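Local coordinates for protein amidase, hydantoinase/carbamoylase family (Burkholderia vietnamiensis, PDB 5I4M) that probably hydrolyses N-carbamoyl-L-amino acids, as a two-zinc amidase of the peptidase M20 family, at residues G74-V79 / F86-G91; V99-H104 / V141-W146. All coordinates share one frame; numbering follows the deposited sequence. Where two conformers were deposited one is given.

How the contacts relate
Contacts 1 and 2 follow each other along the chain, and their centres lie about 10 Å apart. Contact 1 is the antiparallel hairpin of strands 76-79 and 85-89. Contact 2 pairs strands 99-103 and 141-145 in parallel, with helix 117-132 between them in the chain. The two meet because strand 85-89 is also the neighbour of strand 141-145. Arg-89 N lies 2.7 Å from Val-141 O, and Met-87 O lies 2.8 Å from Val-143 N, both probable hydrogen bonds. The order across the sheet is therefore 76-79, 85-89, 141-145, 99-103. It runs from the partly exposed hairpin to the buried strand that leads into zinc ligand His-104.

Contact 1: G74-V79 / F86-G91; sequences GCTVTV and FMRRAG
In Thr-76 and Thr-78 the first torsion (chi1 53° and 52°) sets each OG1 between backbone N and carbonyl carbon, on the side of strand 85-89. The two strands form an antiparallel beta hairpin. Thr-76 OG1 lies beside Arg-88 CB, and the two side chains run the same way. Thr-78 OG1 reaches Phe-86 CB at 3.5 Å. Two hydrogen-bonded pairs join the backbones, Thr-76 with Arg-88 and Thr-78 with Phe-86. The bond from Phe-86 N to Thr-78 O is 2.9 Å and almost straight, at 178°. Between these pairs sits the non-hydrogen-bonded pair Val-77 and Met-87. Their side chains lie on the other face, where Val-77 CG2 packs 4.0 Å from Met-87 CG. Helix 57-72 covers that face through Ile-66, Ala-70 and Lys-71. It ends in a Schellman motif with Gly-74 at C-prime, before the chain enters the hairpin. On the threonine face the extended Arg-88 carries its guanidinium group away to a salt bridge with Glu-142. Waters bridge the threonine hydroxyls to the opposite backbone: one lies 2.7 Å from Thr-78 OG1 and donates to Phe-86 O at 3.0 Å.

Contact 2: V99-H104 / V141-W146; sequences VVTGSH and VEVVIW. With ZN (zinc ion), chain C.
This parallel strand pair belongs to a beta-alpha-beta unit, strand 99-103, helix 117-132 and strand 141-145, and it leads into the dinuclear zinc site. Five backbone hydrogen bonds join the strands, donated in turn from 141-146 and from 99-104. Thr-101 N donates to Glu-142 O at 2.9 Å, and Trp-146 N closes the series on Ser-103 O with an angle of 172°. Gly-102 has a positive phi (143°), and its CA makes a close CA-H...O contact of 3.2 Å with Val-144 O. On one face Val-100 CG1 packs 4.0 Å from Glu-142 CB, the two side chains running alongside. On this face too, within 141-146, Val-144 CG1 sits over the centre of the Trp-146 ring, 3.4 Å above its plane. On the other face Thr-101 CG2 meets Val-143 CG2. The indole CD1 of Trp-146 approaches Ser-103 O at 3.5 Å. A water donates to Gly-102 O and accepts a weak bond from Trp-146 NE1. His-104 CG lies between its backbone N and carbonyl carbon (chi1 56°), and the ring leads away from the other strand. Its NE2 binds zinc at 2.2 Å; a water, Asp-115 and His-211 are among the other ligands. Its ND1 is hydrogen-bonded to Asp-106 O, which helps fix the ring's rotation. Helix 117-132 packs on Ser-103, Val-141, Val-143 and Ile-145, while helix 411-429 covers Val-99, Thr-101 and Val-141. Strands 206-212 and 85-89 flank the pair.

Contact 1: G74-V79 / F86-G91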
loop_
_atom_site.group_PDB
_atom_site.type_symbol
_atom_site.label_atom_id
_atom_site.label_comp_id
_atom_site.label_asym_id
_atom_site.label_seq_id
_atom_site.Cartn_x
_atom_site.Cartn_y
_atom_site.Cartn_z
ATOM N N GLY A 74 -8.118 27.335 35.907
ATOM C CA GLY A 74 -7.327 27.300 37.124
ATOM C C GLY A 74 -6.401 26.111 37.277
ATOM O O GLY A 74 -5.933 25.846 38.388
ATOM N N CYS A 75 -6.118 25.379 36.204
ATOM C CA CYS A 75 -5.212 24.245 36.274
ATOM C C CYS A 75 -3.765 24.676 36.087
ATOM O O CYS A 75 -3.464 25.616 35.344
ATOM C CB CYS A 75 -5.551 23.206 35.206
ATOM S SG CYS A 75 -7.137 22.430 35.431
ATOM N N THR A 76 -2.869 23.968 36.770
ATOM C CA THR A 76 -1.444 24.022 36.490
ATOM C C THR A 76 -1.095 22.847 35.583
ATOM O O THR A 76 -1.665 21.761 35.708
ATOM C CB THR A 76 -0.618 23.984 37.779
ATOM O OG1 THR A 76 -1.010 22.854 38.569
ATOM C CG2 THR A 76 -0.865 25.243 38.586
ATOM N N VAL A 77 -0.187 23.076 34.642
ATOM C CA VAL A 77 0.053 22.118 33.570
ATOM C C VAL A 77 1.515 21.694 33.589
ATOM O O VAL A 77 2.414 22.535 33.703
ATOM C CB VAL A 77 -0.335 22.700 32.199
ATOM C CG1 VAL A 77 -0.148 21.649 31.109
ATOM C CG2 VAL A 77 -1.781 23.174 32.232
ATOM N N THR A 78 1.744 20.391 33.457
ATOM C CA THR A 78 3.070 19.828 33.269
ATOM C C THR A 78 3.003 18.865 32.089
ATOM O O THR A 78 1.933 18.375 31.725
ATOM C CB THR A 78 3.576 19.103 34.537
ATOM O OG1 THR A 78 2.587 18.166 34.985
ATOM C CG2 THR A 78 3.870 20.101 35.668
ATOM N N VAL A 79 4.155 18.625 31.472
ATOM C CA VAL A 79 4.273 17.747 30.316
ATOM C C VAL A 79 5.451 16.828 30.582
ATOM O O VAL A 79 6.532 17.307 30.936
ATOM C CB VAL A 79 4.489 18.538 29.010
ATOM C CG1 VAL A 79 4.568 17.581 27.826
ATOM C CG2 VAL A 79 3.372 19.589 28.802
ATOM N N PHE A 86 -0.496 16.859 31.833
ATOM C CA PHE A 86 -1.175 16.737 33.119
ATOM C C PHE A 86 -1.724 18.099 33.523
ATOM O O PHE A 86 -0.961 19.033 33.784
ATOM C CB PHE A 86 -0.223 16.176 34.170
ATOM C CG PHE A 86 0.328 14.825 33.796
ATOM C CD1 PHE A 86 1.465 14.714 33.006
ATOM C CD2 PHE A 86 -0.319 13.670 34.204
ATOM C CE1 PHE A 86 1.961 13.460 32.647
ATOM C CE2 PHE A 86 0.164 12.416 33.842
ATOM C CZ PHE A 86 1.301 12.311 33.071
ATOM N N MET A 87 -3.045 18.202 33.567
ATOM C CA MET A 87 -3.737 19.430 33.928
ATOM C C MET A 87 -4.337 19.225 35.313
ATOM O O MET A 87 -5.263 18.426 35.483
ATOM C CB MET A 87 -4.790 19.767 32.876
ATOM C CG MET A 87 -4.188 20.084 31.511
ATOM S SD MET A 87 -5.292 19.842 30.096
ATOM C CE MET A 87 -5.112 18.075 29.803
ATOM N N ARG A 88 -3.799 19.939 36.299
ATOM C CA ARG A 88 -4.015 19.634 37.707
ATOM C C ARG A 88 -4.854 20.711 38.384
ATOM O O ARG A 88 -4.529 21.902 38.308
ATOM C CB ARG A 88 -2.670 19.499 38.422
ATOM C CG ARG A 88 -2.738 19.255 39.907
ATOM C CD ARG A 88 -1.331 18.986 40.398
ATOM N NE ARG A 88 -1.229 18.912 41.852
ATOM C CZ ARG A 88 -1.106 17.782 42.541
ATOM N NH1 ARG A 88 -1.086 16.598 41.916
ATOM N NH2 ARG A 88 -1.003 17.841 43.867
ATOM N N ARG A 89 -5.920 20.289 39.064
ATOM C CA ARG A 89 -6.712 21.165 39.923
ATOM C C ARG A 89 -6.375 20.842 41.374
ATOM O O ARG A 89 -6.656 19.736 41.848
ATOM C CB ARG A 89 -8.211 20.988 39.659
ATOM C CG ARG A 89 -9.116 21.937 40.476
ATOM C CD ARG A 89 -10.583 21.603 40.249
ATOM N NE ARG A 89 -11.511 22.604 40.777
ATOM C CZ ARG A 89 -12.063 22.565 41.986
ATOM N NH1 ARG A 89 -11.771 21.576 42.832
ATOM N NH2 ARG A 89 -12.908 23.521 42.348
ATOM N N ALA A 90 -5.787 21.810 42.076
ATOM C CA ALA A 90 -5.320 21.586 43.440
ATOM C C ALA A 90 -6.433 21.057 44.339
ATOM O O ALA A 90 -7.606 21.403 44.189
ATOM C CB ALA A 90 -4.765 22.886 44.027
ATOM N N GLY A 91 -6.048 20.205 45.294
ATOM C CA GLY A 91 -6.933 19.796 46.361
ATOM C C GLY A 91 -6.604 20.509 47.666
ATOM O O GLY A 91 -5.704 21.342 47.748
HETATM O O HOH W 1 -5.040 24.295 40.775
HETATM O O HOH W 2 -2.433 22.921 40.632
HETATM O O HOH W 3 0.515 19.103 36.363
#

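Contact 2: V99-H104 / V141-W146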
loop_
_atom_site.group_PDB
_atom_site.type_symbol
_atom_site.label_atom_id
_atom_site.label_comp_id
_atom_site.label_asym_id
_atom_site.label_seq_id
_atom_site.Cartn_x
_atom_site.Cartn_y
_atom_site.Cartn_z
ATOM N N VAL A 99 -6.517 12.096 42.073
ATOM C CA VAL A 99 -7.474 11.287 41.333
ATOM C C VAL A 99 -7.439 11.786 39.899
ATOM O O VAL A 99 -7.659 12.974 39.647
ATOM C CB VAL A 99 -8.886 11.391 41.927
ATOM C CG1 VAL A 99 -9.875 10.664 41.039
ATOM C CG2 VAL A 99 -8.898 10.805 43.338
ATOM N N VAL A 100 -7.120 10.903 38.961
ATOM C CA VAL A 100 -6.863 11.364 37.603
ATOM C C VAL A 100 -7.919 10.810 36.664
ATOM O O VAL A 100 -8.521 9.759 36.900
ATOM C CB VAL A 100 -5.454 10.998 37.098
ATOM C CG1 VAL A 100 -4.393 11.366 38.148
ATOM C CG2 VAL A 100 -5.386 9.546 36.731
ATOM N N THR A 101 -8.151 11.553 35.591
ATOM C CA THR A 101 -8.977 11.090 34.497
ATOM C C THR A 101 -8.308 11.544 33.216
ATOM O O THR A 101 -7.346 12.311 33.233
ATOM C CB THR A 101 -10.409 11.636 34.587
ATOM O OG1 THR A 101 -11.245 10.933 33.666
ATOM C CG2 THR A 101 -10.436 13.128 34.249
ATOM N N GLY A 102 -8.830 11.085 32.095
ATOM C CA GLY A 102 -8.239 11.516 30.855
ATOM C C GLY A 102 -8.215 10.424 29.822
ATOM O O GLY A 102 -8.673 9.300 30.064
ATOM N N SER A 103 -7.656 10.746 28.665
ATOM C CA SER A 103 -7.751 9.864 27.515
ATOM C C SER A 103 -6.779 10.383 26.466
ATOM O O SER A 103 -5.726 10.929 26.815
ATOM C CB SER A 103 -9.202 9.821 27.015
ATOM O OG SER A 103 -9.486 8.669 26.213
ATOM N N HIS A 104 -7.113 10.249 25.190
ATOM C CA HIS A 104 -6.212 10.671 24.131
ATOM C C HIS A 104 -6.893 11.667 23.206
ATOM O O HIS A 104 -8.098 11.594 22.961
ATOM C CB HIS A 104 -5.721 9.471 23.313
ATOM C CG HIS A 104 -6.820 8.636 22.730
ATOM N ND1 HIS A 104 -7.200 8.726 21.407
ATOM C CD2 HIS A 104 -7.606 7.684 23.283
ATOM C CE1 HIS A 104 -8.183 7.872 21.176
ATOM N NE2 HIS A 104 -8.442 7.223 22.297
ATOM N N VAL A 141 -7.147 16.811 41.666
ATOM C CA VAL A 141 -7.770 16.158 40.524
ATOM C C VAL A 141 -6.981 16.543 39.283
ATOM O O VAL A 141 -6.564 17.697 39.143
ATOM C CB VAL A 141 -9.255 16.565 40.401
ATOM C CG1 VAL A 141 -9.811 16.194 39.041
ATOM C CG2 VAL A 141 -10.084 15.925 41.533
ATOM N N GLU A 142 -6.736 15.577 38.399
ATOM C CA GLU A 142 -5.993 15.860 37.179
ATOM C C GLU A 142 -6.727 15.319 35.963
ATOM O O GLU A 142 -7.376 14.275 36.030
ATOM C CB GLU A 142 -4.582 15.236 37.221
ATOM C CG GLU A 142 -3.664 15.830 38.279
ATOM C CD GLU A 142 -2.246 15.282 38.194
ATOM O OE1 GLU A 142 -1.429 15.595 39.080
ATOM O OE2 GLU A 142 -1.950 14.530 37.246
ATOM N N VAL A 143 -6.620 16.040 34.843
ATOM C CA VAL A 143 -7.023 15.552 33.525
ATOM C C VAL A 143 -5.760 15.356 32.701
ATOM O O VAL A 143 -4.895 16.238 32.679
ATOM C CB VAL A 143 -7.978 16.531 32.820
ATOM C CG1 VAL A 143 -8.513 15.917 31.525
ATOM C CG2 VAL A 143 -9.101 16.923 33.749
ATOM N N VAL A 144 -5.652 14.212 32.024
ATOM C CA VAL A 144 -4.440 13.849 31.302
ATOM C C VAL A 144 -4.766 13.673 29.826
ATOM O O VAL A 144 -5.817 13.120 29.474
ATOM C CB VAL A 144 -3.801 12.565 31.880
ATOM C CG1 VAL A 144 -2.471 12.271 31.196
ATOM C CG2 VAL A 144 -3.574 12.710 33.395
ATOM N N ILE A 145 -3.870 14.164 28.963
ATOM C CA ILE A 145 -3.803 13.730 27.571
ATOM C C ILE A 145 -2.637 12.759 27.448
ATOM O O ILE A 145 -1.483 13.137 27.686
ATOM C CB ILE A 145 -3.620 14.908 26.601
ATOM C CG1 ILE A 145 -4.800 15.875 26.698
ATOM C CG2 ILE A 145 -3.472 14.368 25.168
ATOM C CD1 ILE A 145 -4.549 17.221 26.063
ATOM N N TRP A 146 -2.924 11.520 27.057
ATOM C CA TRP A 146 -1.874 10.528 26.846
ATOM C C TRP A 146 -1.446 10.513 25.386
ATOM O O TRP A 146 -2.284 10.530 24.485
ATOM C CB TRP A 146 -2.339 9.127 27.252
ATOM C CG TRP A 146 -2.767 9.019 28.689
ATOM C CD1 TRP A 146 -4.051 8.974 29.158
ATOM C CD2 TRP A 146 -1.914 8.928 29.840
ATOM N NE1 TRP A 146 -4.050 8.870 30.534
ATOM C CE2 TRP A 146 -2.754 8.834 30.976
ATOM C CE3 TRP A 146 -0.525 8.919 30.026
ATOM C CZ2 TRP A 146 -2.250 8.740 32.275
ATOM C CZ3 TRP A 146 -0.024 8.811 31.320
ATOM C CH2 TRP A 146 -0.885 8.728 32.428
HETATM ZN ZN ZN C . -9.772 5.507 22.393
HETATM O O HOH W 4 -6.837 7.566 31.094
HETATM O O HOH W 5 -8.727 4.870 24.202
#